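Local atomic coordinates of monosaccharide ABC transporter substrate-binding protein, CUT2 family (Acidothermus cellulolyticus, PDB entry 4RU1), a protein that binds myo-inositol and probably serves as the substrate-binding component of an ABC-type sugar uptake transporter. Residues T63-L68 / A81-D86; Q235-I240 / A294-A299; L213-V218 / N242-W247; G135-S140 / F286-N291. One frame throughout, in Å; residues are numbered along the deposited sequence.

Interaction 1 (T63-L68 / A81-D86); sequences TKEAVL and AVTIPD
Glu65 reaches from helix 62-74 across to Thr83, within the beta-alpha-beta crossover of a periplasmic binding protein lobe, where that helix leads from strand 52-58 to the parallel strand 79-82. The CG of Glu65 is anti to the backbone N (chi1 -171°) and the chain stays extended, which carries the carboxylate to the chain around Thr83. There it meets the short Thr83 side chain at about a right angle. Glu65 OE2 lies 3.1 Å from Thr83 OG1, a possible partner, although the hydroxyl is also hydrogen-bonded to ND1 of His28, a residue of the inositol pocket. The same Glu65 OE2 sits 3.0 Å from the carbonyl O of Thr83; two acceptors so close in a buried place would tend to raise the affinity of the acid for a proton. The other carboxylate oxygen, OE1 of Glu65, lies against the Pro85 ring, 3.9 Å from Pro85 CD. If an alanine replaced Glu65, Thr83 OG1 would probably lose a polar neighbour and a gap would be likely to open beside the proline ring. Val82 completes the setting, its CG2 methyl resting 3.8 Å from Glu65 OE2.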
loop_
_atom_site.group_PDB
_atom_site.type_symbol
_atom_site.label_atom_id
_atom_site.label_comp_id
_atom_site.label_asym_id
_atom_site.label_seq_id
_atom_site.Cartn_x
_atom_site.Cartn_y
_atom_site.Cartn_z
ATOM N N THR A 63 9.597 -15.043 -4.213
ATOM C CA THR A 63 10.742 -15.714 -4.880
ATOM C C THR A 63 10.715 -15.296 -6.347
ATOM O O THR A 63 11.767 -15.067 -6.940
ATOM C CB THR A 63 10.599 -17.269 -4.755
ATOM O OG1 THR A 63 10.423 -17.540 -3.371
ATOM C CG2 THR A 63 11.790 -17.996 -5.271
ATOM N N LYS A 64 9.497 -15.207 -6.898
ATOM C CA LYS A 64 9.324 -14.799 -8.311
ATOM C C LYS A 64 9.625 -13.250 -8.469
ATOM O O LYS A 64 10.147 -12.785 -9.466
ATOM C CB LYS A 64 8.000 -15.192 -8.847
ATOM C CG LYS A 64 7.897 -16.706 -9.047
ATOM C CD LYS A 64 6.716 -17.088 -9.866
ATOM C CE LYS A 64 6.947 -18.545 -10.313
ATOM N NZ LYS A 64 5.903 -18.829 -11.299
ATOM N N GLU A 65 9.231 -12.443 -7.500
ATOM C CA GLU A 65 9.621 -11.022 -7.551
ATOM C C GLU A 65 11.147 -10.835 -7.515
ATOM O O GLU A 65 11.661 -9.976 -8.165
ATOM C CB GLU A 65 8.950 -10.233 -6.422
ATOM C CG GLU A 65 9.152 -8.702 -6.569
ATOM C CD GLU A 65 8.592 -7.874 -5.450
ATOM O OE1 GLU A 65 7.983 -8.364 -4.478
ATOM O OE2 GLU A 65 8.887 -6.627 -5.525
ATOM N N ALA A 66 11.856 -11.650 -6.730
ATOM C CA ALA A 66 13.306 -11.630 -6.739
ATOM C C ALA A 66 13.798 -11.847 -8.162
ATOM O O ALA A 66 14.756 -11.222 -8.579
ATOM C CB ALA A 66 13.835 -12.703 -5.822
ATOM N N VAL A 67 13.270 -12.859 -8.832
ATOM C CA VAL A 67 13.700 -13.183 -10.177
ATOM C C VAL A 67 13.447 -12.004 -11.112
ATOM O O VAL A 67 14.231 -11.714 -11.966
ATOM C CB VAL A 67 12.980 -14.453 -10.635
ATOM C CG1 VAL A 67 13.272 -14.787 -12.088
ATOM C CG2 VAL A 67 13.429 -15.638 -9.784
ATOM N N LEU A 68 12.309 -11.317 -10.961
ATOM C CA LEU A 68 12.042 -10.098 -11.747
ATOM C C LEU A 68 13.153 -9.039 -11.526
ATOM O O LEU A 68 13.430 -8.332 -12.463
ATOM C CB LEU A 68 10.646 -9.528 -11.435
ATOM C CG LEU A 68 9.409 -10.377 -11.749
ATOM C CD1 LEU A 68 8.239 -9.627 -11.225
ATOM C CD2 LEU A 68 9.266 -10.709 -13.227
ATOM N N ALA A 81 12.834 0.575 -9.538
ATOM C CA ALA A 81 11.928 0.916 -8.473
ATOM C C ALA A 81 11.252 -0.348 -7.976
ATOM O O ALA A 81 10.606 -1.079 -8.798
ATOM C CB ALA A 81 10.949 1.917 -9.043
ATOM N N VAL A 82 11.428 -0.688 -6.693
ATOM C CA VAL A 82 11.024 -1.997 -6.209
ATOM C C VAL A 82 10.282 -1.933 -4.878
ATOM O O VAL A 82 10.528 -1.076 -4.043
ATOM C CB VAL A 82 12.261 -2.876 -6.028
ATOM C CG1 VAL A 82 13.207 -2.381 -4.945
ATOM C CG2 VAL A 82 11.869 -4.310 -5.841
ATOM N N THR A 83 9.325 -2.842 -4.693
ATOM C CA THR A 83 8.609 -3.013 -3.393
ATOM C C THR A 83 9.244 -4.147 -2.566
ATOM O O THR A 83 9.783 -5.103 -3.146
ATOM C CB THR A 83 7.115 -3.296 -3.604
ATOM O OG1 THR A 83 6.993 -4.610 -4.183
ATOM C CG2 THR A 83 6.533 -2.294 -4.532
ATOM N N ILE A 84 9.239 -4.059 -1.246
ATOM C CA ILE A 84 9.922 -5.036 -0.411
ATOM C C ILE A 84 8.950 -5.536 0.683
ATOM O O ILE A 84 9.182 -5.390 1.866
ATOM C CB ILE A 84 11.197 -4.487 0.252
ATOM C CG1 ILE A 84 11.983 -3.592 -0.686
ATOM C CG2 ILE A 84 12.057 -5.639 0.762
ATOM C CD1 ILE A 84 13.139 -2.885 -0.071
ATOM N N PRO A 85 7.918 -6.307 0.280
ATOM C CA PRO A 85 7.012 -6.864 1.253
ATOM C C PRO A 85 7.619 -8.000 2.073
ATOM O O PRO A 85 7.160 -8.355 3.125
ATOM C CB PRO A 85 5.830 -7.355 0.400
ATOM C CG PRO A 85 6.473 -7.708 -0.927
ATOM C CD PRO A 85 7.445 -6.537 -1.096
ATOM N N ASP A 86 8.581 -8.717 1.492
ATOM C CA ASP A 86 9.195 -9.899 2.144
ATOM C C ASP A 86 10.700 -9.698 2.087
ATOM O O ASP A 86 11.374 -10.180 1.165
ATOM C CB ASP A 86 8.774 -11.124 1.319
ATOM C CG ASP A 86 9.197 -12.453 1.914
ATOM O OD1 ASP A 86 10.045 -12.504 2.849
ATOM O OD2 ASP A 86 8.650 -13.447 1.389
#

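Interaction 2 (Q235-I240 / A294-A299); sequences QVPAEI and AVAKFA
The backbones of 235-240 and 294-299 approach most closely at Pro237 and Ala296, whose CA atoms are 5.3 Å apart, a short separation for two helices. Such closeness is a useful lesson in what small side chains permit. One proline ring on helix 236-241 meets two alanine methyls on helix 293-300, and no hydrogen bond joins the segments. The ring points toward the other helix and divides its atoms between the two methyls. Pro237 CB lies 3.6 Å from Ala296 CB, while Pro237 CG, farther round the ring, lies 3.6 Å from Ala299 CB. Because Ala296 and Ala299 are three residues apart, their methyls fall on the same side of the helix, with the proline packed against both. The ring also lies against the backbone of Ala296, with Pro237 CG 3.9 Å from Ala296 CA. Proline fits here because it lies in the first turn of its helix, where a residue without an N-H costs no helical hydrogen bond, and its phi of -51° is helical. All three residues are buried, and every side-chain atom that meets across the contact is carbon. Beside this apolar seam, Val236 packs on helix 208-220 and, with Ile240, on Ala248 of strand 248-250, while Val295 meets Phe232; the seam thus sets the C-terminal helix 293-300 alongside the helix that precedes strand 248-250.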
loop_
_atom_site.group_PDB
_atom_site.type_symbol
_atom_site.label_atom_id
_atom_site.label_comp_id
_atom_site.label_asym_id
_atom_site.label_seq_id
_atom_site.Cartn_x
_atom_site.Cartn_y
_atom_site.Cartn_z
ATOM N N GLN A 235 -15.116 3.896 -5.173
ATOM C CA GLN A 235 -16.313 3.808 -4.346
ATOM C C GLN A 235 -16.219 4.448 -2.952
ATOM O O GLN A 235 -17.219 4.736 -2.313
ATOM C CB GLN A 235 -16.701 2.333 -4.195
ATOM C CG GLN A 235 -17.111 1.683 -5.515
ATOM C CD GLN A 235 -17.156 0.185 -5.400
ATOM O OE1 GLN A 235 -18.220 -0.426 -5.355
ATOM N NE2 GLN A 235 -15.994 -0.414 -5.321
ATOM N N VAL A 236 -14.987 4.614 -2.460
ATOM C CA VAL A 236 -14.762 5.058 -1.099
ATOM C C VAL A 236 -15.315 6.451 -0.767
ATOM O O VAL A 236 -15.907 6.637 0.254
ATOM C CB VAL A 236 -13.261 4.917 -0.781
ATOM C CG1 VAL A 236 -12.923 5.616 0.518
ATOM C CG2 VAL A 236 -12.918 3.431 -0.632
ATOM N N PRO A 237 -15.115 7.452 -1.609
ATOM C CA PRO A 237 -15.652 8.762 -1.286
ATOM C C PRO A 237 -17.149 8.776 -0.916
ATOM O O PRO A 237 -17.498 9.317 0.119
ATOM C CB PRO A 237 -15.346 9.580 -2.541
ATOM C CG PRO A 237 -14.087 8.978 -3.006
ATOM C CD PRO A 237 -14.308 7.489 -2.842
ATOM N N ALA A 238 -17.980 8.191 -1.769
ATOM C CA ALA A 238 -19.430 8.029 -1.478
ATOM C C ALA A 238 -19.699 7.343 -0.178
ATOM O O ALA A 238 -20.606 7.736 0.600
ATOM C CB ALA A 238 -20.095 7.266 -2.589
ATOM N N GLU A 239 -18.916 6.287 0.054
ATOM C CA GLU A 239 -19.013 5.505 1.275
ATOM C C GLU A 239 -18.713 6.305 2.524
ATOM O O GLU A 239 -19.358 6.127 3.558
ATOM C CB GLU A 239 -18.157 4.212 1.165
ATOM C CG GLU A 239 -18.818 3.278 0.196
ATOM C CD GLU A 239 -17.920 2.223 -0.365
ATOM O OE1 GLU A 239 -16.670 2.247 -0.214
ATOM O OE2 GLU A 239 -18.466 1.369 -1.054
ATOM N N ILE A 240 -17.732 7.185 2.491
ATOM C CA ILE A 240 -17.488 8.105 3.610
ATOM C C ILE A 240 -18.645 9.113 3.765
ATOM O O ILE A 240 -19.158 9.309 4.823
ATOM C CB ILE A 240 -16.164 8.877 3.388
ATOM C CG1 ILE A 240 -14.955 7.919 3.492
ATOM C CG2 ILE A 240 -15.953 9.966 4.379
ATOM C CD1 ILE A 240 -13.645 8.463 2.953
ATOM N N ALA A 294 -12.634 17.301 -1.038
ATOM C CA ALA A 294 -11.373 17.648 -1.695
ATOM C C ALA A 294 -10.765 16.491 -2.506
ATOM O O ALA A 294 -10.104 16.725 -3.511
ATOM C CB ALA A 294 -10.367 18.126 -0.661
ATOM N N VAL A 295 -11.049 15.252 -2.127
ATOM C CA VAL A 295 -10.470 14.092 -2.795
ATOM C C VAL A 295 -11.408 13.338 -3.736
ATOM O O VAL A 295 -10.981 12.630 -4.635
ATOM C CB VAL A 295 -9.694 13.160 -1.809
ATOM C CG1 VAL A 295 -10.634 12.375 -0.912
ATOM C CG2 VAL A 295 -8.714 12.252 -2.561
ATOM N N ALA A 296 -12.708 13.535 -3.583
ATOM C CA ALA A 296 -13.611 12.623 -4.204
ATOM C C ALA A 296 -13.515 12.489 -5.695
ATOM O O ALA A 296 -13.555 11.397 -6.239
ATOM C CB ALA A 296 -15.039 12.954 -3.774
ATOM N N LYS A 297 -13.560 13.620 -6.404
ATOM C CA LYS A 297 -13.481 13.616 -7.858
ATOM C C LYS A 297 -12.228 12.892 -8.326
ATOM O O LYS A 297 -12.295 12.124 -9.317
ATOM C CB LYS A 297 -13.542 15.056 -8.412
ATOM C CG LYS A 297 -14.857 15.413 -9.081
ATOM C CD LYS A 297 -16.072 15.000 -8.262
ATOM C CE LYS A 297 -17.019 14.161 -9.110
ATOM N NZ LYS A 297 -18.237 13.748 -8.364
ATOM N N PHE A 298 -11.116 13.125 -7.623
ATOM C CA PHE A 298 -9.846 12.515 -8.007
ATOM C C PHE A 298 -9.842 10.979 -7.796
ATOM O O PHE A 298 -9.400 10.179 -8.652
ATOM C CB PHE A 298 -8.648 13.148 -7.268
ATOM C CG PHE A 298 -8.380 14.593 -7.595
ATOM C CD1 PHE A 298 -8.285 15.037 -8.893
ATOM C CD2 PHE A 298 -8.152 15.493 -6.581
ATOM C CE1 PHE A 298 -8.002 16.371 -9.166
ATOM C CE2 PHE A 298 -7.899 16.817 -6.826
ATOM C CZ PHE A 298 -7.795 17.260 -8.131
ATOM N N ALA A 299 -10.336 10.571 -6.631
ATOM C CA ALA A 299 -10.550 9.128 -6.341
ATOM C C ALA A 299 -11.498 8.476 -7.350
ATOM O O ALA A 299 -11.249 7.367 -7.858
ATOM C CB ALA A 299 -11.037 8.959 -4.909
#

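Interaction 3 (L213-V218 / N242-W247); sequences LAIQAV and NGQLQW
Ile215 projects from helix 208-220 into the turn at 242-247, its two branches overlapping different residues. With CG2 anti to the backbone N and CG1 beside that nitrogen (chi1 -70°), the CG2 methyl meets the amide of Gln244, 3.4 Å from NE2, and the longer branch sends CD1 to Leu245, 4.1 Å from CD2. Gln244 and Leu245 each cross the isoleucine at about a right angle. The glutamine is steadied from its own side. Asn242 OD1 accepts from Gln244 N (3.1 Å) in an Asx turn, and Asn242 ND2 donates to Gln244 OE1 at 3.2 Å, a bent bond of 136° coming from above the carbonyl plane. The first bond holds the backbone of the turn; the second probably helps to orient the amide and so leaves NE2 beside the methyl. Gly243, with its positive phi, closes the preceding helix in a Schellman motif and turns the chain toward Gln244. Replacing Ile215 by an alanine would probably open a gap beside Leu245 and leave the Gln244 amide without its apolar neighbour, freer to turn. Glu239 of helix 236-241 packs against Ile215, Gln244 and Leu245 alike. Helix 208-220 rests on helix 183-196 through Leu213 and Ala217, while Leu245 reaches Ile227 of strand 226-230, so the Leu245 side chain lies between helix 208-220 and the sheet.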
loop_
_atom_site.group_PDB
_atom_site.type_symbol
_atom_site.label_atom_id
_atom_site.label_comp_id
_atom_site.label_asym_id
_atom_site.label_seq_id
_atom_site.Cartn_x
_atom_site.Cartn_y
_atom_site.Cartn_z
ATOM N N LEU A 213 -16.008 -5.445 0.334
ATOM C CA LEU A 213 -16.461 -6.750 0.731
ATOM C C LEU A 213 -16.910 -6.748 2.199
ATOM O O LEU A 213 -17.829 -7.424 2.578
ATOM C CB LEU A 213 -15.296 -7.749 0.531
ATOM C CG LEU A 213 -14.917 -7.876 -0.937
ATOM C CD1 LEU A 213 -13.570 -8.607 -1.133
ATOM C CD2 LEU A 213 -16.017 -8.567 -1.795
ATOM N N ALA A 214 -16.216 -5.973 3.031
ATOM C CA ALA A 214 -16.541 -5.885 4.414
ATOM C C ALA A 214 -17.895 -5.176 4.639
ATOM O O ALA A 214 -18.686 -5.581 5.504
ATOM C CB ALA A 214 -15.455 -5.204 5.195
ATOM N N ILE A 215 -18.151 -4.142 3.844
ATOM C CA ILE A 215 -19.404 -3.387 3.982
ATOM C C ILE A 215 -20.550 -4.386 3.668
ATOM O O ILE A 215 -21.564 -4.409 4.359
ATOM C CB ILE A 215 -19.460 -2.214 3.000
ATOM C CG1 ILE A 215 -18.444 -1.138 3.404
ATOM C CG2 ILE A 215 -20.885 -1.598 2.898
ATOM C CD1 ILE A 215 -18.144 -0.178 2.284
ATOM N N GLN A 216 -20.362 -5.206 2.653
ATOM C CA GLN A 216 -21.370 -6.152 2.285
ATOM C C GLN A 216 -21.516 -7.285 3.311
ATOM O O GLN A 216 -22.664 -7.679 3.708
ATOM C CB GLN A 216 -21.096 -6.775 0.931
ATOM C CG GLN A 216 -21.249 -5.843 -0.253
ATOM C CD GLN A 216 -22.562 -5.046 -0.172
ATOM O OE1 GLN A 216 -22.563 -3.826 -0.055
ATOM N NE2 GLN A 216 -23.680 -5.752 -0.224
ATOM N N ALA A 217 -20.372 -7.737 3.843
ATOM C CA ALA A 217 -20.318 -8.751 4.935
ATOM C C ALA A 217 -21.005 -8.325 6.201
ATOM O O ALA A 217 -21.726 -9.126 6.791
ATOM C CB ALA A 217 -18.878 -9.091 5.236
ATOM N N VAL A 218 -20.855 -7.077 6.575
ATOM C CA VAL A 218 -21.539 -6.613 7.734
ATOM C C VAL A 218 -23.052 -6.732 7.537
ATOM O O VAL A 218 -23.764 -7.136 8.474
ATOM C CB VAL A 218 -21.106 -5.151 8.050
ATOM C CG1 VAL A 218 -22.181 -4.439 8.835
ATOM C CG2 VAL A 218 -19.745 -5.097 8.688
ATOM N N ASN A 242 -21.869 8.814 2.936
ATOM C CA ASN A 242 -23.107 8.165 3.400
ATOM C C ASN A 242 -22.962 7.337 4.715
ATOM O O ASN A 242 -23.926 6.696 5.161
ATOM C CB ASN A 242 -23.770 7.335 2.299
ATOM C CG ASN A 242 -22.941 6.157 1.839
ATOM O OD1 ASN A 242 -22.102 5.633 2.574
ATOM N ND2 ASN A 242 -23.170 5.727 0.619
ATOM N N GLY A 243 -21.773 7.347 5.320
ATOM C CA GLY A 243 -21.585 6.649 6.585
ATOM C C GLY A 243 -21.249 5.135 6.483
ATOM O O GLY A 243 -21.146 4.501 7.536
ATOM N N GLN A 244 -21.068 4.595 5.287
ATOM C CA GLN A 244 -20.695 3.204 5.105
ATOM C C GLN A 244 -19.272 2.957 5.578
ATOM O O GLN A 244 -18.945 1.832 5.904
ATOM C CB GLN A 244 -20.889 2.744 3.681
ATOM C CG GLN A 244 -22.376 2.446 3.331
ATOM C CD GLN A 244 -22.545 1.953 1.913
ATOM O OE1 GLN A 244 -22.228 2.659 0.959
ATOM N NE2 GLN A 244 -23.042 0.744 1.769
ATOM N N LEU A 245 -18.414 3.974 5.522
ATOM C CA LEU A 245 -17.036 3.894 6.021
ATOM C C LEU A 245 -16.765 5.025 6.994
ATOM O O LEU A 245 -17.213 6.198 6.710
ATOM C CB LEU A 245 -16.039 4.000 4.884
ATOM C CG LEU A 245 -15.871 2.826 3.922
ATOM C CD1 LEU A 245 -15.006 3.204 2.717
ATOM C CD2 LEU A 245 -15.315 1.621 4.648
ATOM N N GLN A 246 -16.204 4.762 8.146
ATOM C CA GLN A 246 -15.868 5.804 9.115
ATOM C C GLN A 246 -14.810 6.767 8.604
ATOM O O GLN A 246 -14.904 7.961 8.828
ATOM C CB GLN A 246 -15.446 5.201 10.453
ATOM C CG GLN A 246 -16.422 4.192 11.061
ATOM C CD GLN A 246 -17.770 4.807 11.231
ATOM O OE1 GLN A 246 -18.769 4.526 10.468
ATOM N NE2 GLN A 246 -17.816 5.685 12.184
ATOM N N TRP A 247 -13.800 6.232 7.927
ATOM C CA TRP A 247 -12.693 7.011 7.449
ATOM C C TRP A 247 -11.865 6.113 6.564
ATOM O O TRP A 247 -12.060 4.897 6.574
ATOM C CB TRP A 247 -11.865 7.599 8.594
ATOM C CG TRP A 247 -11.638 6.688 9.750
ATOM C CD1 TRP A 247 -12.277 6.754 10.954
ATOM C CD2 TRP A 247 -10.652 5.628 9.884
ATOM N NE1 TRP A 247 -11.782 5.824 11.814
ATOM C CE2 TRP A 247 -10.808 5.078 11.183
ATOM C CE3 TRP A 247 -9.725 5.033 9.008
ATOM C CZ2 TRP A 247 -10.016 3.987 11.648
ATOM C CZ3 TRP A 247 -8.949 3.921 9.495
ATOM C CH2 TRP A 247 -9.102 3.446 10.800
#

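Interaction 4 (G135-S140 / F286-N291); sequences GARATS and FVDKSN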
loop_
_atom_site.group_PDB
_atom_site.type_symbol
_atom_site.label_atom_id
_atom_site.label_comp_id
_atom_site.label_asym_id
_atom_site.label_seq_id
_atom_site.Cartn_x
_atom_site.Cartn_y
_atom_site.Cartn_z
ATOM N N GLY A 135 -5.357 2.951 15.728
ATOM C CA GLY A 135 -5.774 2.352 17.011
ATOM C C GLY A 135 -6.246 3.426 17.986
ATOM O O GLY A 135 -7.302 3.304 18.538
ATOM N N ALA A 136 -5.512 4.536 18.038
ATOM C CA ALA A 136 -5.840 5.638 18.919
ATOM C C ALA A 136 -7.112 6.321 18.451
ATOM O O ALA A 136 -7.973 6.646 19.260
ATOM C CB ALA A 136 -4.682 6.651 18.942
ATOM N N ARG A 137 -7.258 6.519 17.154
ATOM C CA ARG A 137 -8.445 7.102 16.622
ATOM C C ARG A 137 -9.646 6.199 16.915
ATOM O O ARG A 137 -10.705 6.667 17.337
ATOM C CB ARG A 137 -8.335 7.374 15.136
ATOM C CG ARG A 137 -9.507 8.215 14.645
ATOM C CD ARG A 137 -9.370 8.506 13.165
ATOM N NE ARG A 137 -10.542 9.146 12.595
ATOM C CZ ARG A 137 -10.540 10.301 11.920
ATOM N NH1 ARG A 137 -9.404 10.974 11.759
ATOM N NH2 ARG A 137 -11.680 10.756 11.394
ATOM N N ALA A 138 -9.529 4.880 16.699
ATOM C CA ALA A 138 -10.627 3.959 16.972
ATOM C C ALA A 138 -11.068 4.020 18.445
ATOM O O ALA A 138 -12.252 3.966 18.738
ATOM C CB ALA A 138 -10.206 2.569 16.559
ATOM N N THR A 139 -10.111 4.117 19.353
ATOM C CA THR A 139 -10.395 4.180 20.789
ATOM C C THR A 139 -11.142 5.481 21.096
ATOM O O THR A 139 -12.164 5.484 21.802
ATOM C CB THR A 139 -9.075 4.106 21.558
ATOM O OG1 THR A 139 -8.564 2.779 21.471
ATOM C CG2 THR A 139 -9.330 4.435 23.036
ATOM N N SER A 140 -10.685 6.564 20.483
ATOM C CA SER A 140 -11.345 7.869 20.637
ATOM C C SER A 140 -12.785 7.900 20.086
ATOM O O SER A 140 -13.628 8.548 20.661
ATOM C CB SER A 140 -10.522 8.942 19.918
ATOM O OG SER A 140 -9.239 9.028 20.501
ATOM N N PHE A 286 -5.786 10.902 7.297
ATOM C CA PHE A 286 -7.173 10.438 7.483
ATOM C C PHE A 286 -8.169 11.278 6.765
ATOM O O PHE A 286 -8.254 12.517 6.973
ATOM C CB PHE A 286 -7.560 10.316 8.956
ATOM C CG PHE A 286 -6.863 9.197 9.715
ATOM C CD1 PHE A 286 -5.540 9.263 10.085
ATOM C CD2 PHE A 286 -7.591 8.048 10.060
ATOM C CE1 PHE A 286 -4.898 8.209 10.772
ATOM C CE2 PHE A 286 -7.023 7.073 10.800
ATOM C CZ PHE A 286 -5.658 7.134 11.114
ATOM N N VAL A 287 -8.943 10.646 5.927
ATOM C CA VAL A 287 -9.974 11.340 5.212
ATOM C C VAL A 287 -11.296 10.853 5.790
ATOM O O VAL A 287 -11.528 9.666 5.953
ATOM C CB VAL A 287 -9.910 11.025 3.715
ATOM C CG1 VAL A 287 -11.019 11.706 2.943
ATOM C CG2 VAL A 287 -8.567 11.492 3.137
ATOM N N ASP A 288 -12.155 11.824 6.148
ATOM C CA ASP A 288 -13.470 11.552 6.809
ATOM C C ASP A 288 -14.488 12.524 6.199
ATOM O O ASP A 288 -14.199 13.124 5.153
ATOM C CB ASP A 288 -13.327 11.637 8.326
ATOM C CG ASP A 288 -12.885 13.014 8.799
ATOM O OD1 ASP A 288 -13.135 13.997 8.041
ATOM O OD2 ASP A 288 -12.294 13.099 9.897
ATOM N N LYS A 289 -15.667 12.613 6.800
ATOM C CA LYS A 289 -16.739 13.426 6.222
ATOM C C LYS A 289 -16.346 14.886 6.122
ATOM O O LYS A 289 -16.793 15.568 5.166
ATOM C CB LYS A 289 -18.040 13.300 7.028
ATOM C CG LYS A 289 -18.895 12.167 6.580
ATOM C CD LYS A 289 -20.221 12.134 7.345
ATOM C CE LYS A 289 -21.159 13.250 6.897
ATOM N NZ LYS A 289 -22.568 13.006 7.311
ATOM N N SER A 290 -15.437 15.333 6.972
ATOM C CA SER A 290 -15.024 16.732 7.002
ATOM C C SER A 290 -14.120 17.177 5.827
ATOM O O SER A 290 -14.053 18.371 5.488
ATOM C CB SER A 290 -14.368 17.015 8.367
ATOM O OG SER A 290 -12.969 16.703 8.398
ATOM N N ASN A 291 -13.395 16.251 5.214
ATOM C CA ASN A 291 -12.450 16.607 4.163
ATOM C C ASN A 291 -12.481 15.776 2.863
ATOM O O ASN A 291 -11.640 15.914 1.955
ATOM C CB ASN A 291 -11.032 16.618 4.741
ATOM C CG ASN A 291 -10.628 15.278 5.358
ATOM O OD1 ASN A 291 -11.297 14.290 5.142
ATOM N ND2 ASN A 291 -9.623 15.287 6.173
HETATM O O HOH W 1 -9.693 13.780 10.615
#
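Arg137 meets Asp288 and Phe286 in a contact whose firm part is salt bridge and ring packing and whose outer part is joined by water. The arginine leaves its helix with CG anti to the backbone N (chi1 -170°) and runs extended to NE, delivering the guanidinium to strand 285-287 and the turn beyond. Arg137 NH2 donates to Asp288 OD2 at 2.8 Å in an almost straight bond (161°), in the guanidinium plane and onto the anti lone pair of the oxygen. The carboxylate is turned 52° from that plane. Along the way the chain passes Phe286 running in the opposite direction, guanidinium and ring planes almost parallel: Arg137 CD lies 3.6 Å from Phe286 CD2, and Arg137 NH1 sits 3.4 Å from Phe286 CB. The looser side is wet, with a water accepting from Arg137 NH1 (3.0 Å) and donating to Asp288 OD2 (2.8 Å), so two routes link the charges. Asp288 is also held from behind: its OD1 takes the backbone N of Ser290 in an Asx turn, and the Ser290 hydroxyl. Asn291 OD1 in turn accepts from Asp288 N, steadying the backbone that carries the acid. Glu141 pairs with Arg137 NE, and Trp247 forms a cation-pi contact with the arginine and an edge-to-face contact with Phe286. Helix 127-140 is thereby joined to strand 285-287, the edge strand running antiparallel to 248-250.

Overall arrangement
Followed from the N terminus, the chain first closes interaction 1, a short local loop that ties helix 62-74 to the end of strand 79-82 in the parallel-sheet lobe. The other three contacts lie about 31 to 33 Å from it, centre to centre, in the part built round the mixed sheet. Interaction 4 opens at 135-140, interaction 3 at 213-218 and interaction 2 at 235-240. Interaction 3 closes first, at 242-247, and falls wholly within the span of interaction 4, which closes at 286-291. Interaction 2 closes last, at 294-299, and so crosses both. These three touch one another: Glu239 joins interactions 2 and 3, Trp247 interactions 3 and 4, and Ile240 interactions 2 and 4.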